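Local coordinates for esterase family protein (Staphylococcus aureus, PDB 6VH9) that is a serine esterase of the alpha/beta-hydrolase fold that probably hydrolyses carboxylic esters and perhaps the thioester S-formylglutathione, at residues V23-D28 / Q106-S111; K39-L44 / E69-V74; P77-S82 / D95-V100. All blocks are in the same frame, centred on the assembly; numbering follows the deposited sequence.

Contact 1: V23-D28 / Q106-S111; sequences VILPED and QIFPLS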
loop_
_atom_site.group_PDB
_atom_site.type_symbol
_atom_site.label_atom_id
_atom_site.label_comp_id
_atom_site.label_asym_id
_atom_site.label_seq_id
_atom_site.Cartn_x
_atom_site.Cartn_y
_atom_site.Cartn_z
ATOM N N VAL A 23 8.522 6.456 -2.624
ATOM C CA VAL A 23 9.972 6.615 -2.579
ATOM C C VAL A 23 10.633 5.296 -2.955
ATOM O O VAL A 23 10.248 4.231 -2.455
ATOM C CB VAL A 23 10.456 7.080 -1.190
ATOM C CG1 VAL A 23 11.994 7.039 -1.100
ATOM C CG2 VAL A 23 9.957 8.513 -0.904
ATOM N N ILE A 24 11.611 5.362 -3.855
ATOM C CA ILE A 24 12.520 4.246 -4.109
ATOM C C ILE A 24 13.817 4.551 -3.375
ATOM O O ILE A 24 14.425 5.604 -3.601
ATOM C CB ILE A 24 12.777 4.042 -5.609
ATOM C CG1 ILE A 24 11.514 3.563 -6.322
ATOM C CG2 ILE A 24 13.893 3.017 -5.819
ATOM C CD1 ILE A 24 11.573 3.757 -7.846
ATOM N N LEU A 25 14.246 3.639 -2.498
ATOM C CA LEU A 25 15.444 3.825 -1.680
ATOM C C LEU A 25 16.346 2.615 -1.890
ATOM O O LEU A 25 16.176 1.579 -1.229
ATOM C CB LEU A 25 15.080 4.007 -0.207
ATOM C CG LEU A 25 16.177 4.547 0.706
ATOM C CD1 LEU A 25 16.400 6.050 0.443
ATOM C CD2 LEU A 25 15.809 4.317 2.170
ATOM N N PRO A 26 17.299 2.699 -2.821
ATOM C CA PRO A 26 18.186 1.561 -3.072
ATOM C C PRO A 26 18.959 1.198 -1.813
ATOM O O PRO A 26 19.209 2.037 -0.944
ATOM C CB PRO A 26 19.119 2.077 -4.175
ATOM C CG PRO A 26 18.322 3.131 -4.864
ATOM C CD PRO A 26 17.536 3.798 -3.776
ATOM N N GLU A 27 19.317 -0.067 -1.707
ATOM C CA GLU A 27 19.991 -0.518 -0.503
ATOM C C GLU A 27 21.496 -0.275 -0.601
ATOM O O GLU A 27 22.095 -0.327 -1.679
ATOM C CB GLU A 27 19.693 -1.997 -0.240
ATOM C CG GLU A 27 18.240 -2.263 0.192
ATOM C CD GLU A 27 17.926 -3.754 0.294
ATOM O OE1 GLU A 27 18.853 -4.525 0.592
ATOM O OE2 GLU A 27 16.771 -4.154 0.057
ATOM N N ASP A 28 22.090 0.041 0.543
ATOM C CA ASP A 28 23.529 0.177 0.703
ATOM C C ASP A 28 23.925 -0.599 1.949
ATOM O O ASP A 28 23.167 -0.640 2.923
ATOM C CB ASP A 28 23.929 1.664 0.829
ATOM C CG ASP A 28 25.427 1.863 0.930
ATOM O OD1 ASP A 28 26.091 1.899 -0.124
ATOM O OD2 ASP A 28 25.942 1.978 2.064
ATOM N N GLN A 106 15.351 15.340 5.063
ATOM C CA GLN A 106 15.501 15.306 6.514
ATOM C C GLN A 106 15.322 13.892 7.056
ATOM O O GLN A 106 16.111 13.457 7.901
ATOM C CB GLN A 106 14.504 16.253 7.200
ATOM C CG GLN A 106 14.746 17.776 6.987
ATOM C CD GLN A 106 16.112 18.231 7.460
ATOM O OE1 GLN A 106 16.366 18.333 8.660
ATOM N NE2 GLN A 106 17.002 18.510 6.516
ATOM N N ILE A 107 14.296 13.155 6.596
ATOM C CA ILE A 107 14.003 11.866 7.229
ATOM C C ILE A 107 14.671 10.659 6.574
ATOM O O ILE A 107 14.699 9.589 7.195
ATOM C CB ILE A 107 12.494 11.553 7.309
ATOM C CG1 ILE A 107 11.905 11.300 5.922
ATOM C CG2 ILE A 107 11.737 12.678 8.041
ATOM C CD1 ILE A 107 10.547 10.623 5.966
ATOM N N PHE A 108 15.214 10.783 5.364
ATOM C CA PHE A 108 15.845 9.670 4.665
ATOM C C PHE A 108 17.331 9.951 4.465
ATOM O O PHE A 108 17.768 11.102 4.561
ATOM C CB PHE A 108 15.183 9.429 3.298
ATOM C CG PHE A 108 13.848 8.739 3.367
ATOM C CD1 PHE A 108 13.747 7.449 3.874
ATOM C CD2 PHE A 108 12.690 9.375 2.902
ATOM C CE1 PHE A 108 12.529 6.793 3.931
ATOM C CE2 PHE A 108 11.460 8.724 2.947
ATOM C CZ PHE A 108 11.380 7.421 3.472
ATOM N N PRO A 109 18.146 8.915 4.207
ATOM C CA PRO A 109 19.595 9.113 3.982
ATOM C C PRO A 109 19.907 9.575 2.563
ATOM O O PRO A 109 20.511 8.872 1.745
ATOM C CB PRO A 109 20.162 7.721 4.290
ATOM C CG PRO A 109 19.092 6.800 3.877
ATOM C CD PRO A 109 17.797 7.475 4.266
ATOM N N LEU A 110 19.502 10.805 2.264
ATOM C CA LEU A 110 19.620 11.393 0.942
ATOM C C LEU A 110 20.654 12.506 0.972
ATOM O O LEU A 110 20.647 13.343 1.884
ATOM C CB LEU A 110 18.278 11.973 0.474
ATOM C CG LEU A 110 17.081 11.037 0.575
ATOM C CD1 LEU A 110 15.828 11.724 0.047
ATOM C CD2 LEU A 110 17.399 9.814 -0.243
ATOM N N SER A 111 21.523 12.531 -0.039
ATOM C CA SER A 111 22.536 13.575 -0.102
ATOM C C SER A 111 21.877 14.937 -0.290
ATOM O O SER A 111 20.941 15.091 -1.078
ATOM C CB SER A 111 23.512 13.312 -1.241
ATOM O OG SER A 111 24.344 14.448 -1.460
#
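Leu25 reaches from strand 17-26 into the angle formed by Phe108, Pro109 and Leu110, and each of its two methyl groups finds a different partner there. Its CB points toward segment 106-111. CG lies anti to the backbone N (chi1 -165°), which sets the fork so that one methyl reaches Leu110 and the other Phe108. At the fork the branches part: Leu25 CD1 meets Leu110 CD2 at 4.0 Å, whereas Leu25 CD2 lies 4.1 Å from Phe108 CD1 and 4.3 Å from Pro109 CD. CD2 comes to the phenyl ring at a slant. Two residues back on the strand, Val23 sends CG2 to the other end of the ring from the same side, 4.1 Å from Phe108 CE2, again obliquely, with the two side chains sliding past each other in opposite senses. The aromatic ring therefore touches two side chains spaced i, i+2, as expected for residues on one face of a beta strand.

In the alpha/beta-hydrolase fold helices pack on both faces of a central, mostly parallel sheet; here helix 93-107 has just ended, Phe108 being the first residue to leave helical backbone angles. Pro109 is the centre of an inverse gamma turn, with a weak bond of 2.9 Å from Leu110 N to Phe108 O. The turn redirects the chain, and the Leu110 side chain, although it starts off at an angle, ends near the strand. Ile6 of strand 3-12 also touches Val23, Leu25 and Phe108, while the Phe108 ring meets Phe108 of the second subunit, their planes inclined at about 45°.

Contact 2: K39-L44 / E69-V74; sequences KPLKTL and EHKLAV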
loop_
_atom_site.group_PDB
_atom_site.type_symbol
_atom_site.label_atom_id
_atom_site.label_comp_id
_atom_site.label_asym_id
_atom_site.label_seq_id
_atom_site.Cartn_x
_atom_site.Cartn_y
_atom_site.Cartn_z
ATOM N N LYS A 39 25.811 6.115 4.136
ATOM C CA LYS A 39 26.269 6.842 2.933
ATOM C C LYS A 39 25.037 7.453 2.268
ATOM O O LYS A 39 24.192 6.699 1.879
ATOM C CB LYS A 39 26.982 5.871 1.993
ATOM C CG LYS A 39 27.607 6.470 0.737
ATOM C CD LYS A 39 28.196 5.436 -0.213
ATOM C CE LYS A 39 29.082 6.010 -1.299
ATOM N NZ LYS A 39 28.371 6.989 -2.154
ATOM N N PRO A 40 24.929 8.788 2.146
ATOM C CA PRO A 40 23.767 9.445 1.544
ATOM C C PRO A 40 23.635 9.139 0.053
ATOM O O PRO A 40 24.610 9.100 -0.582
ATOM C CB PRO A 40 24.033 10.935 1.751
ATOM C CG PRO A 40 25.033 10.975 2.856
ATOM C CD PRO A 40 25.888 9.755 2.638
ATOM N N LEU A 41 22.415 8.979 -0.441
ATOM C CA LEU A 41 22.213 8.603 -1.828
ATOM C C LEU A 41 21.973 9.831 -2.703
ATOM O O LEU A 41 21.383 10.827 -2.270
ATOM C CB LEU A 41 21.010 7.664 -1.934
ATOM C CG LEU A 41 21.099 6.329 -1.199
ATOM C CD1 LEU A 41 19.757 5.600 -1.269
ATOM C CD2 LEU A 41 22.221 5.477 -1.784
ATOM N N LYS A 42 22.402 9.728 -3.957
ATOM C CA LYS A 42 21.938 10.659 -4.970
ATOM C C LYS A 42 20.427 10.522 -5.094
ATOM O O LYS A 42 19.872 9.440 -4.896
ATOM C CB LYS A 42 22.605 10.371 -6.314
ATOM C CG LYS A 42 24.105 10.619 -6.311
ATOM C CD LYS A 42 24.706 10.430 -7.681
ATOM C CE LYS A 42 26.232 10.563 -7.598
ATOM N NZ LYS A 42 26.809 10.821 -8.939
ATOM N N THR A 43 19.757 11.631 -5.422
ATOM C CA THR A 43 18.304 11.709 -5.296
ATOM C C THR A 43 17.673 12.372 -6.509
ATOM O O THR A 43 18.128 13.429 -6.955
ATOM C CB THR A 43 17.905 12.486 -4.035
ATOM O OG1 THR A 43 18.414 11.815 -2.885
ATOM C CG2 THR A 43 16.396 12.558 -3.891
ATOM N N LEU A 44 16.614 11.757 -7.025
ATOM C CA LEU A 44 15.831 12.315 -8.122
ATOM C C LEU A 44 14.411 12.610 -7.657
ATOM O O LEU A 44 13.726 11.717 -7.142
ATOM C CB LEU A 44 15.806 11.346 -9.308
ATOM C CG LEU A 44 14.797 11.621 -10.424
ATOM C CD1 LEU A 44 15.142 12.909 -11.209
ATOM C CD2 LEU A 44 14.720 10.410 -11.361
ATOM N N GLU A 69 19.770 -0.063 -10.155
ATOM C CA GLU A 69 21.002 -0.296 -10.904
ATOM C C GLU A 69 22.010 0.825 -10.709
ATOM O O GLU A 69 23.221 0.596 -10.803
ATOM C CB GLU A 69 20.691 -0.443 -12.396
ATOM C CG GLU A 69 20.086 -1.783 -12.801
ATOM C CD GLU A 69 19.353 -1.714 -14.139
ATOM O OE1 GLU A 69 19.519 -0.712 -14.866
ATOM O OE2 GLU A 69 18.616 -2.666 -14.468
ATOM N N HIS A 70 21.539 2.041 -10.446
ATOM C CA HIS A 70 22.415 3.201 -10.353
ATOM C C HIS A 70 22.423 3.821 -8.964
ATOM O O HIS A 70 22.875 4.961 -8.818
ATOM C CB HIS A 70 22.024 4.246 -11.403
ATOM C CG HIS A 70 22.106 3.732 -12.805
ATOM N ND1 HIS A 70 23.294 3.660 -13.502
ATOM C CD2 HIS A 70 21.155 3.230 -13.628
ATOM C CE1 HIS A 70 23.069 3.149 -14.699
ATOM N NE2 HIS A 70 21.780 2.877 -14.799
ATOM N N LYS A 71 21.937 3.098 -7.949
ATOM C CA LYS A 71 21.945 3.576 -6.567
ATOM C C LYS A 71 21.264 4.935 -6.433
ATOM O O LYS A 71 21.698 5.792 -5.662
ATOM C CB LYS A 71 23.385 3.665 -6.050
ATOM C CG LYS A 71 23.902 2.512 -5.227
ATOM C CD LYS A 71 24.952 3.066 -4.269
ATOM C CE LYS A 71 24.901 2.411 -2.920
ATOM N NZ LYS A 71 25.277 0.980 -3.015
ATOM N N LEU A 72 20.169 5.127 -7.161
ATOM C CA LEU A 72 19.499 6.421 -7.222
ATOM C C LEU A 72 18.199 6.359 -6.431
ATOM O O LEU A 72 17.306 5.574 -6.760
ATOM C CB LEU A 72 19.231 6.808 -8.679
ATOM C CG LEU A 72 18.497 8.129 -8.937
ATOM C CD1 LEU A 72 19.391 9.297 -8.536
ATOM C CD2 LEU A 72 18.076 8.258 -10.420
ATOM N N ALA A 73 18.096 7.172 -5.384
ATOM C CA ALA A 73 16.810 7.345 -4.720
ATOM C C ALA A 73 15.871 8.163 -5.602
ATOM O O ALA A 73 16.287 9.120 -6.258
ATOM C CB ALA A 73 16.993 8.032 -3.371
ATOM N N VAL A 74 14.590 7.805 -5.600
ATOM C CA VAL A 74 13.595 8.488 -6.427
ATOM C C VAL A 74 12.404 8.870 -5.561
ATOM O O VAL A 74 11.845 8.030 -4.849
ATOM C CB VAL A 74 13.147 7.627 -7.626
ATOM C CG1 VAL A 74 12.187 8.415 -8.521
ATOM C CG2 VAL A 74 14.359 7.162 -8.456
HETATM O O HOH W 1 23.719 7.230 -4.765
#
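Thr43 and Ala73 face each other as a parallel beta bridge, with Ala73 offering both its backbone polar atoms to segment 39-44. Ala73 N donates to Lys42 O at 2.9 Å, and Ala73 O accepts from Leu44 N at 2.8 Å with an N-H...O angle of 162°. Both acceptors are approached close to the carbonyl plane. Flanking these bonds is a CA-H...O contact of 3.3 Å from Val74 CA to Leu44 O, and Leu44 is also backbone-bonded to Ile75. This is the pattern of neighbouring parallel strands 42-47 and 72-76 inside the central sheet, though their short segments diverge by 34°. Further backbone bonds join Thr43 to Asp116 and Phe118, and Leu41 to Pro109 and Ser111.

Beside Lys42 and Lys71, water 1 spans the gap: it accepts from Lys42 N and donates to Lys71 O, 2.6 Å away. Lys71, with positive phi, is the C-prime residue of the Schellman motif that closes helix 63-69. Its ammonium group forms a salt bridge with Asp28, while its aliphatic chain lies beside Leu41 CD2. The Thr43 hydroxyl is directed by its chi1 of -61°, which sets OG1 beside its own backbone N; from there it donates to Leu41 O at 3.2 Å, from well above the carbonyl plane.

Apolar groups fill in around the polar atoms. On the face carrying Leu44 and Leu72, the side chains cross obliquely, Leu72 CD2 resting 4.0 Å from Leu44 CB, and Leu72 CD1 lies against the Lys42 carbonyl. On the other face the Ala73 methyl sits near Thr43 OG1 and Leu41 CD1. Ala73 thus has both N and O engaged by segment 39-44, while the water satisfies Lys42 N and Lys71 O.

Contact 3: P77-S82 / D95-V100; sequences PNVDHS and DYILEV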
loop_
_atom_site.group_PDB
_atom_site.type_symbol
_atom_site.label_atom_id
_atom_site.label_comp_id
_atom_site.label_asym_id
_atom_site.label_seq_id
_atom_site.Cartn_x
_atom_site.Cartn_y
_atom_site.Cartn_z
ATOM N N PRO A 77 6.051 12.423 -5.884
ATOM C CA PRO A 77 4.899 13.016 -5.201
ATOM C C PRO A 77 3.646 13.016 -6.071
ATOM O O PRO A 77 3.675 12.642 -7.245
ATOM C CB PRO A 77 5.376 14.451 -4.906
ATOM C CG PRO A 77 6.371 14.734 -5.971
ATOM C CD PRO A 77 6.972 13.435 -6.421
ATOM N N ASN A 78 2.527 13.406 -5.449
ATOM C CA ASN A 78 1.248 13.564 -6.133
ATOM C C ASN A 78 0.828 15.033 -6.089
ATOM O O ASN A 78 0.751 15.620 -5.000
ATOM C CB ASN A 78 0.173 12.680 -5.481
ATOM C CG ASN A 78 -1.215 12.911 -6.077
ATOM O OD1 ASN A 78 -1.370 13.145 -7.288
ATOM N ND2 ASN A 78 -2.228 12.869 -5.224
ATOM N N VAL A 79 0.540 15.624 -7.257
ATOM C CA VAL A 79 0.079 17.019 -7.309
ATOM C C VAL A 79 -1.205 17.178 -8.122
ATOM O O VAL A 79 -1.550 18.298 -8.518
ATOM C CB VAL A 79 1.150 17.984 -7.868
ATOM C CG1 VAL A 79 2.476 17.877 -7.081
ATOM C CG2 VAL A 79 1.346 17.735 -9.354
ATOM N N ASP A 80 -1.887 16.076 -8.421
ATOM C CA ASP A 80 -3.271 16.177 -8.913
ATOM C C ASP A 80 -3.270 16.894 -10.273
ATOM O O ASP A 80 -2.406 16.614 -11.117
ATOM C CB ASP A 80 -4.100 16.861 -7.812
ATOM C CG ASP A 80 -5.585 16.639 -7.957
ATOM O OD1 ASP A 80 -6.128 15.792 -7.218
ATOM O OD2 ASP A 80 -6.220 17.341 -8.795
ATOM N N HIS A 81 -4.212 17.807 -10.508
ATOM C CA HIS A 81 -4.335 18.584 -11.743
ATOM C C HIS A 81 -3.730 19.982 -11.617
ATOM O O HIS A 81 -4.157 20.905 -12.319
ATOM C CB HIS A 81 -5.811 18.718 -12.136
ATOM C CG HIS A 81 -6.391 17.516 -12.826
ATOM N ND1 HIS A 81 -7.537 17.586 -13.591
ATOM C CD2 HIS A 81 -5.987 16.224 -12.876
ATOM C CE1 HIS A 81 -7.817 16.389 -14.079
ATOM N NE2 HIS A 81 -6.891 15.543 -13.662
ATOM N N SER A 82 -2.771 20.167 -10.712
ATOM C CA SER A 82 -2.306 21.503 -10.322
ATOM C C SER A 82 -1.344 22.156 -11.306
ATOM O O SER A 82 -1.044 23.340 -11.136
ATOM C CB SER A 82 -1.619 21.443 -8.969
ATOM O OG SER A 82 -0.450 20.631 -9.089
ATOM N N ASP A 95 4.661 25.103 -3.615
ATOM C CA ASP A 95 5.275 25.048 -2.294
ATOM C C ASP A 95 5.357 23.619 -1.769
ATOM O O ASP A 95 6.281 23.283 -1.021
ATOM C CB ASP A 95 4.479 25.924 -1.321
ATOM C CG ASP A 95 4.608 27.411 -1.622
ATOM O OD1 ASP A 95 5.371 27.780 -2.550
ATOM O OD2 ASP A 95 3.946 28.214 -0.918
ATOM N N TYR A 96 4.389 22.780 -2.141
ATOM C CA TYR A 96 4.370 21.395 -1.676
ATOM C C TYR A 96 5.597 20.631 -2.159
ATOM O O TYR A 96 6.185 19.843 -1.406
ATOM C CB TYR A 96 3.078 20.713 -2.146
ATOM C CG TYR A 96 2.994 19.267 -1.711
ATOM C CD1 TYR A 96 2.995 18.934 -0.363
ATOM C CD2 TYR A 96 2.904 18.248 -2.646
ATOM C CE1 TYR A 96 2.931 17.584 0.053
ATOM C CE2 TYR A 96 2.842 16.910 -2.244
ATOM C CZ TYR A 96 2.841 16.592 -0.903
ATOM O OH TYR A 96 2.783 15.265 -0.527
ATOM N N ILE A 97 6.001 20.846 -3.410
ATOM C CA ILE A 97 7.195 20.175 -3.914
ATOM C C ILE A 97 8.418 20.574 -3.094
ATOM O O ILE A 97 9.278 19.735 -2.787
ATOM C CB ILE A 97 7.394 20.473 -5.412
ATOM C CG1 ILE A 97 6.262 19.847 -6.227
ATOM C CG2 ILE A 97 8.747 19.925 -5.900
ATOM C CD1 ILE A 97 6.078 18.348 -6.018
ATOM N N LEU A 98 8.514 21.851 -2.714
ATOM C CA LEU A 98 9.621 22.267 -1.848
ATOM C C LEU A 98 9.540 21.585 -0.483
ATOM O O LEU A 98 10.568 21.184 0.095
ATOM C CB LEU A 98 9.622 23.782 -1.674
ATOM C CG LEU A 98 9.652 24.590 -2.975
ATOM C CD1 LEU A 98 9.767 26.081 -2.672
ATOM C CD2 LEU A 98 10.793 24.113 -3.854
ATOM N N GLU A 99 8.327 21.455 0.055
ATOM C CA GLU A 99 8.165 20.755 1.324
ATOM C C GLU A 99 8.574 19.293 1.194
ATOM O O GLU A 99 9.285 18.761 2.058
ATOM C CB GLU A 99 6.718 20.846 1.806
ATOM C CG GLU A 99 6.471 20.038 3.085
ATOM C CD GLU A 99 5.003 19.886 3.391
ATOM O OE1 GLU A 99 4.423 18.818 3.081
ATOM O OE2 GLU A 99 4.440 20.834 3.959
ATOM N N VAL A 100 8.149 18.634 0.114
ATOM C CA VAL A 100 8.509 17.233 -0.073
ATOM C C VAL A 100 10.019 17.086 -0.158
ATOM O O VAL A 100 10.606 16.215 0.499
ATOM C CB VAL A 100 7.823 16.641 -1.317
ATOM C CG1 VAL A 100 8.386 15.219 -1.600
ATOM C CG2 VAL A 100 6.310 16.558 -1.110
HETATM O O HOH W 2 2.927 13.430 -2.564
#
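The crossover from strand 72-76 to helix 93-107 begins with the loop 77-82, which folds back against that helix on the side of the predicted nucleophile Ser123 without touching it; the Val79 and Ser123 side chains are about 11 Å apart. Ile97 provides the main apolar tip. Its chi1 (-66°) and chi2 (-56°) together bring CD1 to 3.6 Å from Pro77 CG and 3.8 Å from Val79 CG1; both loop side chains cross Ile97 at nearly a right angle. Tyr96 adds its ring: Val79 CG1 stands at the ring edge, Asn78 O approaches Tyr96 CE2 obliquely at 3.7 Å, and Val100 CG2 from the next helical turn lies over one face, offset toward the rim.

Water 2 makes the polar link, lying in the plane of the ring and joining Tyr96 OH at 2.7 Å to Asn78 N, from which it accepts at 2.9 Å. The loop is partly braced by its own side chains. Asn78 OD1 accepts from Asp80 N in an Asx turn, and Val79 O, at the start of a type II' beta turn, takes both Ser82 N and Ser82 OG, the hydroxyl at 2.6 Å. Apolar tips and one water thus join loop to helix, whereas internal bonds, with His48, Gln19 and His91 and Gly16 of the third subunit, hold the loop.

How the contacts relate
From the N terminus, strand 17-26 enters contact 1 first, and its partner arrives only after helix 93-107, so contact 1 closes the longest loop. The other two nest inside it in series: contact 2 joins strands 42-47 and 72-76, and contact 3 then brings the following loop against helix 93-107. Contacts 1 and 2 touch, their centres 7 Å apart; Ile24 N to Val74 O (2.9 Å) and Ser111 N to Leu41 O (2.8 Å) are probable hydrogen bonds between them. Contact 3 lies about 19 Å from contact 1, centre to centre, but uses an earlier part of the same helix, whereas contact 1 ties strand 17-26 to the chain just past its end.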